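Local coordinates for putative PLP-dependent aminotransferase (Bacillus cereus ATCC 10987, PDB 3JU7), which probably acts as a pyridoxal phosphate-dependent aminotransferase of the DegT/DnrJ/EryC1 family, at residues Leu64-Lys76 with Leu151-Ala163. Residues are numbered along the deposited sequence; the frame is centred on the assembly and turned at random.
Sequences LGLMAAIQLKKRK and LEKKGVPVVVDAA
Lys73 reaches Glu152 with a chain bent at both chi3 (61°) and chi4 (83°), which brings its ammonium group round to the carboxylate. Lys73 NZ lies 2.8 Å from Glu152 OE2 in a salt bridge, and the two side chains cross at about a right angle. OE2 is gripped twice. Lys73 NZ meets Glu152 OE2 on the syn side, and Val158 N comes 2.9 Å from OE2 on the anti side, from the opposite face of the carboxylate plane. The two bonds should limit rotation of the carboxylate. Further up the lysine chain, CD rests on Val159 CG2.

Val159 is the apolar centre. Val159 CG2 lies 3.8 Å from Ala69 CB, and Val159 CG1 meets Leu66 CD2 at 4.0 Å. Helix 64-73 packs nearly antiparallel over strand 159-161, at 162°, as in the large domain of fold-type I PLP enzymes, where helices flank the central sheet. Ile184 of strand 182-186 touches both Leu66 and Val159.

Leu66 CD1 leans on Asp161 OD2 at 3.5 Å. That oxygen also hydrogen-bonds Thr91 and the pyridine nitrogen N1 of the pyridoxal phosphate carried by residue 191. An aspartate here is characteristic of fold-type I enzymes and probably stabilises the protonated pyridine. Asp161 OD1 accepts from Ala163 N in an Asx turn.

Beyond the helix, Arg75 crosses the Pro157 ring at about a right angle, with Arg75 CG 3.6 Å from Pro157 CD. Its NH2 is hydrogen-bonded to Val130 O.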
ATOM      1  N   LEU A  64      -2.663   5.271  -1.673  1.00 25.97           N
ATOM      2  CA  LEU A  64      -2.054   5.405  -0.336  1.00 27.01           C
ATOM      3  C   LEU A  64      -1.392   6.778  -0.140  1.00 24.79           C
ATOM      4  O   LEU A  64      -1.391   7.335   0.951  1.00 24.70           O
ATOM      5  CB  LEU A  64      -1.011   4.331  -0.121  1.00 24.67           C
ATOM      6  CG  LEU A  64      -1.544   2.902  -0.178  1.00 26.86           C
ATOM      7  CD1 LEU A  64      -0.331   1.976  -0.307  1.00 22.31           C
ATOM      8  CD2 LEU A  64      -2.444   2.576   1.036  1.00 23.53           C
ATOM      9  N   GLY A  65      -0.852   7.333  -1.201  1.00 24.21           N
ATOM     10  CA  GLY A  65      -0.313   8.679  -1.115  1.00 24.00           C
ATOM     11  C   GLY A  65      -1.440   9.672  -0.834  1.00 24.01           C
ATOM     12  O   GLY A  65      -1.287  10.601  -0.031  1.00 25.01           O
ATOM     13  N   LEU A  66      -2.577   9.496  -1.505  1.00 24.35           N
ATOM     14  CA  LEU A  66      -3.707  10.370  -1.269  1.00 23.03           C
ATOM     15  C   LEU A  66      -4.062  10.295   0.204  1.00 20.74           C
ATOM     16  O   LEU A  66      -4.214  11.354   0.876  1.00 19.41           O
ATOM     17  CB  LEU A  66      -4.919  10.040  -2.176  1.00 25.05           C
ATOM     18  CG  LEU A  66      -4.873  10.698  -3.560  1.00 29.53           C
ATOM     19  CD1 LEU A  66      -5.824  10.019  -4.543  1.00 26.50           C
ATOM     20  CD2 LEU A  66      -5.200  12.184  -3.444  1.00 24.39           C
HETATM   21  N   MSE A  67      -4.174   9.061   0.700  1.00 20.90           N
HETATM   22  CA  MSE A  67      -4.559   8.800   2.098  1.00 21.52           C
HETATM   23  C   MSE A  67      -3.608   9.463   3.091  1.00 21.90           C
HETATM   24  O   MSE A  67      -4.047  10.140   4.027  1.00 20.40           O
HETATM   25  CB  MSE A  67      -4.683   7.288   2.353  1.00 23.44           C
HETATM   26  CG  MSE A  67      -5.936   6.673   1.679  1.00 17.96           C
HETATM   27 SE   MSE A  67      -5.794   4.742   1.568  0.75 14.20          SE
HETATM   28  CE  MSE A  67      -5.908   4.409   3.355  1.00 12.79           C
ATOM     29  N   ALA A  68      -2.311   9.302   2.855  1.00 22.33           N
ATOM     30  CA  ALA A  68      -1.292   9.864   3.721  1.00 21.88           C
ATOM     31  C   ALA A  68      -1.441  11.394   3.750  1.00 24.00           C
ATOM     32  O   ALA A  68      -1.511  12.020   4.841  1.00 22.68           O
ATOM     33  CB  ALA A  68       0.073   9.519   3.202  1.00 20.79           C
ATOM     34  N   ALA A  69      -1.485  11.974   2.545  1.00 22.86           N
ATOM     35  CA  ALA A  69      -1.538  13.428   2.358  1.00 22.85           C
ATOM     36  C   ALA A  69      -2.786  14.062   3.010  1.00 21.44           C
ATOM     37  O   ALA A  69      -2.671  15.028   3.743  1.00 24.56           O
ATOM     38  CB  ALA A  69      -1.422  13.802   0.873  1.00 18.97           C
ATOM     39  N   ILE A  70      -3.949  13.504   2.770  1.00 20.53           N
ATOM     40  CA  ILE A  70      -5.194  14.005   3.380  1.00 21.73           C
ATOM     41  C   ILE A  70      -5.155  13.890   4.907  1.00 23.19           C
ATOM     42  O   ILE A  70      -5.481  14.843   5.605  1.00 20.21           O
ATOM     43  CB  ILE A  70      -6.419  13.240   2.819  1.00 19.17           C
ATOM     44  CG1 ILE A  70      -6.671  13.664   1.366  1.00 22.54           C
ATOM     45  CG2 ILE A  70      -7.693  13.428   3.695  1.00 18.45           C
ATOM     46  CD1 ILE A  70      -7.367  12.626   0.542  1.00 18.96           C
ATOM     47  N   GLN A  71      -4.743  12.718   5.406  1.00 24.94           N
ATOM     48  CA  GLN A  71      -4.588  12.486   6.852  1.00 23.22           C
ATOM     49  C   GLN A  71      -3.646  13.534   7.467  1.00 23.66           C
ATOM     50  O   GLN A  71      -3.992  14.121   8.461  1.00 24.53           O
ATOM     51  CB  GLN A  71      -4.067  11.065   7.134  1.00 22.09           C
ATOM     52  CG  GLN A  71      -3.870  10.776   8.616  1.00 23.32           C
ATOM     53  CD  GLN A  71      -5.157  10.903   9.427  1.00 28.65           C
ATOM     54  OE1 GLN A  71      -6.237  10.581   8.946  1.00 33.97           O
ATOM     55  NE2 GLN A  71      -5.037  11.389  10.654  1.00 30.40           N
ATOM     56  N   LEU A  72      -2.481  13.793   6.873  1.00 22.08           N
ATOM     57  CA  LEU A  72      -1.573  14.837   7.401  1.00 24.38           C
ATOM     58  C   LEU A  72      -2.164  16.248   7.363  1.00 24.51           C
ATOM     59  O   LEU A  72      -2.045  17.016   8.299  1.00 20.07           O
ATOM     60  CB  LEU A  72      -0.245  14.862   6.612  1.00 23.60           C
ATOM     61  CG  LEU A  72       0.739  15.974   6.968  1.00 30.51           C
ATOM     62  CD1 LEU A  72       1.232  15.759   8.394  1.00 25.77           C
ATOM     63  CD2 LEU A  72       1.883  16.031   5.960  1.00 21.14           C
ATOM     64  N   LYS A  73      -2.787  16.592   6.245  1.00 26.13           N
ATOM     65  CA  LYS A  73      -3.114  17.971   5.946  1.00 22.19           C
ATOM     66  C   LYS A  73      -4.543  18.360   6.337  1.00 22.67           C
ATOM     67  O   LYS A  73      -4.843  19.527   6.423  1.00 23.58           O
ATOM     68  CB  LYS A  73      -2.895  18.197   4.453  1.00 22.40           C
ATOM     69  CG  LYS A  73      -1.413  18.313   4.106  1.00 24.13           C
ATOM     70  CD  LYS A  73      -1.131  18.739   2.699  1.00 26.68           C
ATOM     71  CE  LYS A  73      -1.690  20.121   2.320  1.00 26.48           C
ATOM     72  NZ  LYS A  73      -0.870  21.276   2.707  1.00 19.87           N
ATOM     73  N   LYS A  74      -5.429  17.409   6.569  1.00 19.99           N
ATOM     74  CA  LYS A  74      -6.793  17.787   6.875  1.00 22.78           C
ATOM     75  C   LYS A  74      -6.920  18.647   8.154  1.00 24.69           C
ATOM     76  O   LYS A  74      -6.244  18.440   9.146  1.00 23.77           O
ATOM     77  CB  LYS A  74      -7.702  16.557   6.976  1.00 22.91           C
ATOM     78  CG  LYS A  74      -7.333  15.637   8.116  1.00 22.43           C
ATOM     79  CD  LYS A  74      -8.141  14.331   8.196  1.00 24.62           C
ATOM     80  CE  LYS A  74      -7.878  13.672   9.543  1.00 22.91           C
ATOM     81  NZ  LYS A  74      -8.783  12.571   9.780  1.00 34.03           N
ATOM     82  N   ARG A  75      -7.845  19.595   8.129  1.00 27.29           N
ATOM     83  CA  ARG A  75      -8.134  20.373   9.324  1.00 27.84           C
ATOM     84  C   ARG A  75      -8.880  19.479  10.276  1.00 29.55           C
ATOM     85  O   ARG A  75      -9.858  18.817   9.911  1.00 29.84           O
ATOM     86  CB  ARG A  75      -8.922  21.626   8.986  1.00 27.54           C
ATOM     87  CG  ARG A  75      -8.202  22.452   7.957  1.00 27.87           C
ATOM     88  CD  ARG A  75      -8.694  23.826   7.876  1.00 32.91           C
ATOM     89  NE  ARG A  75     -10.117  23.874   7.635  1.00 33.56           N
ATOM     90  CZ  ARG A  75     -10.788  24.999   7.411  1.00 45.97           C
ATOM     91  NH1 ARG A  75     -10.149  26.168   7.404  1.00 50.08           N
ATOM     92  NH2 ARG A  75     -12.106  24.958   7.182  1.00 40.50           N
ATOM     93  N   LYS A  76      -8.395  19.461  11.506  1.00 32.33           N
ATOM     94  CA  LYS A  76      -8.798  18.448  12.472  1.00 33.99           C
ATOM     95  C   LYS A  76     -10.262  18.574  12.896  1.00 33.66           C
ATOM     96  O   LYS A  76     -10.857  17.611  13.315  1.00 35.88           O
ATOM     97  CB  LYS A  76      -7.827  18.437  13.678  1.00 36.43           C
ATOM     98  CG  LYS A  76      -6.442  17.778  13.360  1.00 34.36           C
ATOM     99  N   LEU A 151      -5.998  29.283  -1.611  1.00 28.79           N
ATOM    100  CA  LEU A 151      -6.696  28.561  -0.540  1.00 28.01           C
ATOM    101  C   LEU A 151      -5.717  28.151   0.534  1.00 27.98           C
ATOM    102  O   LEU A 151      -5.989  28.308   1.732  1.00 29.25           O
ATOM    103  CB  LEU A 151      -7.453  27.328  -1.065  1.00 26.40           C
ATOM    104  CG  LEU A 151      -8.793  27.529  -1.776  1.00 31.90           C
ATOM    105  CD1 LEU A 151      -9.382  26.174  -2.238  1.00 24.45           C
ATOM    106  CD2 LEU A 151      -9.802  28.316  -0.873  1.00 25.82           C
ATOM    107  N   GLU A 152      -4.567  27.643   0.118  1.00 29.30           N
ATOM    108  CA  GLU A 152      -3.548  27.248   1.093  1.00 31.01           C
ATOM    109  C   GLU A 152      -3.145  28.474   1.915  1.00 32.75           C
ATOM    110  O   GLU A 152      -3.135  28.427   3.128  1.00 34.26           O
ATOM    111  CB  GLU A 152      -2.322  26.633   0.406  1.00 32.02           C
ATOM    112  CG  GLU A 152      -2.449  25.130   0.090  1.00 30.04           C
ATOM    113  CD  GLU A 152      -2.027  24.244   1.240  1.00 29.02           C
ATOM    114  OE1 GLU A 152      -1.225  24.705   2.071  1.00 38.23           O
ATOM    115  OE2 GLU A 152      -2.487  23.075   1.314  1.00 31.57           O
ATOM    116  N   LYS A 153      -2.865  29.588   1.255  1.00 34.03           N
ATOM    117  CA  LYS A 153      -2.471  30.773   1.978  1.00 35.28           C
ATOM    118  C   LYS A 153      -3.547  31.218   2.968  1.00 35.27           C
ATOM    119  O   LYS A 153      -3.194  31.763   3.994  1.00 38.49           O
ATOM    120  CB  LYS A 153      -2.086  31.898   1.026  1.00 37.70           C
ATOM    121  CG  LYS A 153      -0.764  31.627   0.285  1.00 45.78           C
ATOM    122  CD  LYS A 153      -0.254  32.831  -0.522  1.00 55.49           C
ATOM    123  CE  LYS A 153      -1.306  33.400  -1.469  1.00 60.01           C
ATOM    124  NZ  LYS A 153      -0.743  34.368  -2.475  1.00 60.40           N
ATOM    125  N   LYS A 154      -4.831  30.973   2.674  1.00 33.03           N
ATOM    126  CA  LYS A 154      -5.951  31.278   3.589  1.00 31.24           C
ATOM    127  C   LYS A 154      -6.184  30.216   4.688  1.00 31.06           C
ATOM    128  O   LYS A 154      -7.196  30.269   5.390  1.00 31.72           O
ATOM    129  CB  LYS A 154      -7.282  31.415   2.806  1.00 30.07           C
ATOM    130  CG  LYS A 154      -7.507  32.759   2.061  1.00 33.89           C
ATOM    131  CD  LYS A 154      -8.925  32.905   1.433  1.00 28.46           C
ATOM    132  N   GLY A 155      -5.308  29.220   4.798  1.00 29.28           N
ATOM    133  CA  GLY A 155      -5.513  28.135   5.750  1.00 27.67           C
ATOM    134  C   GLY A 155      -6.459  27.018   5.334  1.00 28.73           C
ATOM    135  O   GLY A 155      -6.828  26.186   6.173  1.00 28.91           O
ATOM    136  N   VAL A 156      -6.859  26.969   4.059  1.00 26.99           N
ATOM    137  CA  VAL A 156      -7.617  25.802   3.563  1.00 27.00           C
ATOM    138  C   VAL A 156      -6.673  24.823   2.822  1.00 27.04           C
ATOM    139  O   VAL A 156      -6.143  25.150   1.747  1.00 26.76           O
ATOM    140  CB  VAL A 156      -8.775  26.220   2.638  1.00 25.47           C
ATOM    141  CG1 VAL A 156      -9.396  25.013   2.007  1.00 23.81           C
ATOM    142  CG2 VAL A 156      -9.821  27.019   3.413  1.00 20.14           C
ATOM    143  N   PRO A 157      -6.458  23.627   3.396  1.00 25.28           N
ATOM    144  CA  PRO A 157      -5.533  22.660   2.823  1.00 24.22           C
ATOM    145  C   PRO A 157      -6.001  22.041   1.506  1.00 21.74           C
ATOM    146  O   PRO A 157      -7.152  21.665   1.369  1.00 21.00           O
ATOM    147  CB  PRO A 157      -5.434  21.552   3.911  1.00 25.03           C
ATOM    148  CG  PRO A 157      -6.562  21.721   4.770  1.00 24.99           C
ATOM    149  CD  PRO A 157      -7.031  23.149   4.666  1.00 25.80           C
ATOM    150  N   VAL A 158      -5.070  21.912   0.566  1.00 20.28           N
ATOM    151  CA  VAL A 158      -5.337  21.342  -0.747  1.00 19.70           C
ATOM    152  C   VAL A 158      -4.342  20.233  -1.061  1.00 20.89           C
ATOM    153  O   VAL A 158      -3.131  20.396  -0.895  1.00 20.71           O
ATOM    154  CB  VAL A 158      -5.173  22.386  -1.829  1.00 20.33           C
ATOM    155  CG1 VAL A 158      -5.381  21.733  -3.193  1.00 15.58           C
ATOM    156  CG2 VAL A 158      -6.067  23.616  -1.531  1.00 16.35           C
ATOM    157  N   VAL A 159      -4.877  19.092  -1.464  1.00 22.07           N
ATOM    158  CA  VAL A 159      -4.093  17.982  -1.921  1.00 20.23           C
ATOM    159  C   VAL A 159      -4.657  17.702  -3.297  1.00 21.81           C
ATOM    160  O   VAL A 159      -5.870  17.352  -3.462  1.00 21.67           O
ATOM    161  CB  VAL A 159      -4.223  16.731  -1.023  1.00 23.42           C
ATOM    162  CG1 VAL A 159      -3.662  15.524  -1.762  1.00 17.21           C
ATOM    163  CG2 VAL A 159      -3.531  16.929   0.351  1.00 19.04           C
ATOM    164  N   VAL A 160      -3.779  17.835  -4.282  1.00 20.62           N
ATOM    165  CA  VAL A 160      -4.171  17.707  -5.699  1.00 22.84           C
ATOM    166  C   VAL A 160      -3.936  16.287  -6.187  1.00 23.60           C
ATOM    167  O   VAL A 160      -2.791  15.788  -6.115  1.00 24.02           O
ATOM    168  CB  VAL A 160      -3.360  18.666  -6.576  1.00 19.79           C
ATOM    169  CG1 VAL A 160      -3.645  18.418  -8.071  1.00 18.12           C
ATOM    170  CG2 VAL A 160      -3.628  20.126  -6.158  1.00 23.50           C
ATOM    171  N   ASP A 161      -5.020  15.621  -6.599  1.00 23.96           N
ATOM    172  CA  ASP A 161      -4.934  14.338  -7.308  1.00 23.33           C
ATOM    173  C   ASP A 161      -4.555  14.585  -8.776  1.00 22.69           C
ATOM    174  O   ASP A 161      -5.370  14.974  -9.593  1.00 26.41           O
ATOM    175  CB  ASP A 161      -6.257  13.570  -7.212  1.00 21.32           C
ATOM    176  CG  ASP A 161      -6.191  12.173  -7.821  1.00 26.34           C
ATOM    177  OD1 ASP A 161      -5.305  11.900  -8.658  1.00 26.71           O
ATOM    178  OD2 ASP A 161      -7.068  11.338  -7.493  1.00 32.35           O
ATOM    179  N   ALA A 162      -3.294  14.342  -9.083  1.00 23.37           N
ATOM    180  CA  ALA A 162      -2.749  14.440 -10.417  1.00 21.78           C
ATOM    181  C   ALA A 162      -2.242  13.049 -10.800  1.00 22.19           C
ATOM    182  O   ALA A 162      -1.193  12.919 -11.419  1.00 23.69           O
ATOM    183  CB  ALA A 162      -1.600  15.481 -10.437  1.00 20.91           C
ATOM    184  N   ALA A 163      -2.985  12.019 -10.393  1.00 22.16           N
ATOM    185  CA  ALA A 163      -2.575  10.614 -10.566  1.00 22.78           C
ATOM    186  C   ALA A 163      -2.023  10.310 -11.944  1.00 22.15           C
ATOM    187  O   ALA A 163      -0.978   9.692 -12.053  1.00 22.24           O
ATOM    188  CB  ALA A 163      -3.733   9.643 -10.220  1.00 21.80           C
TER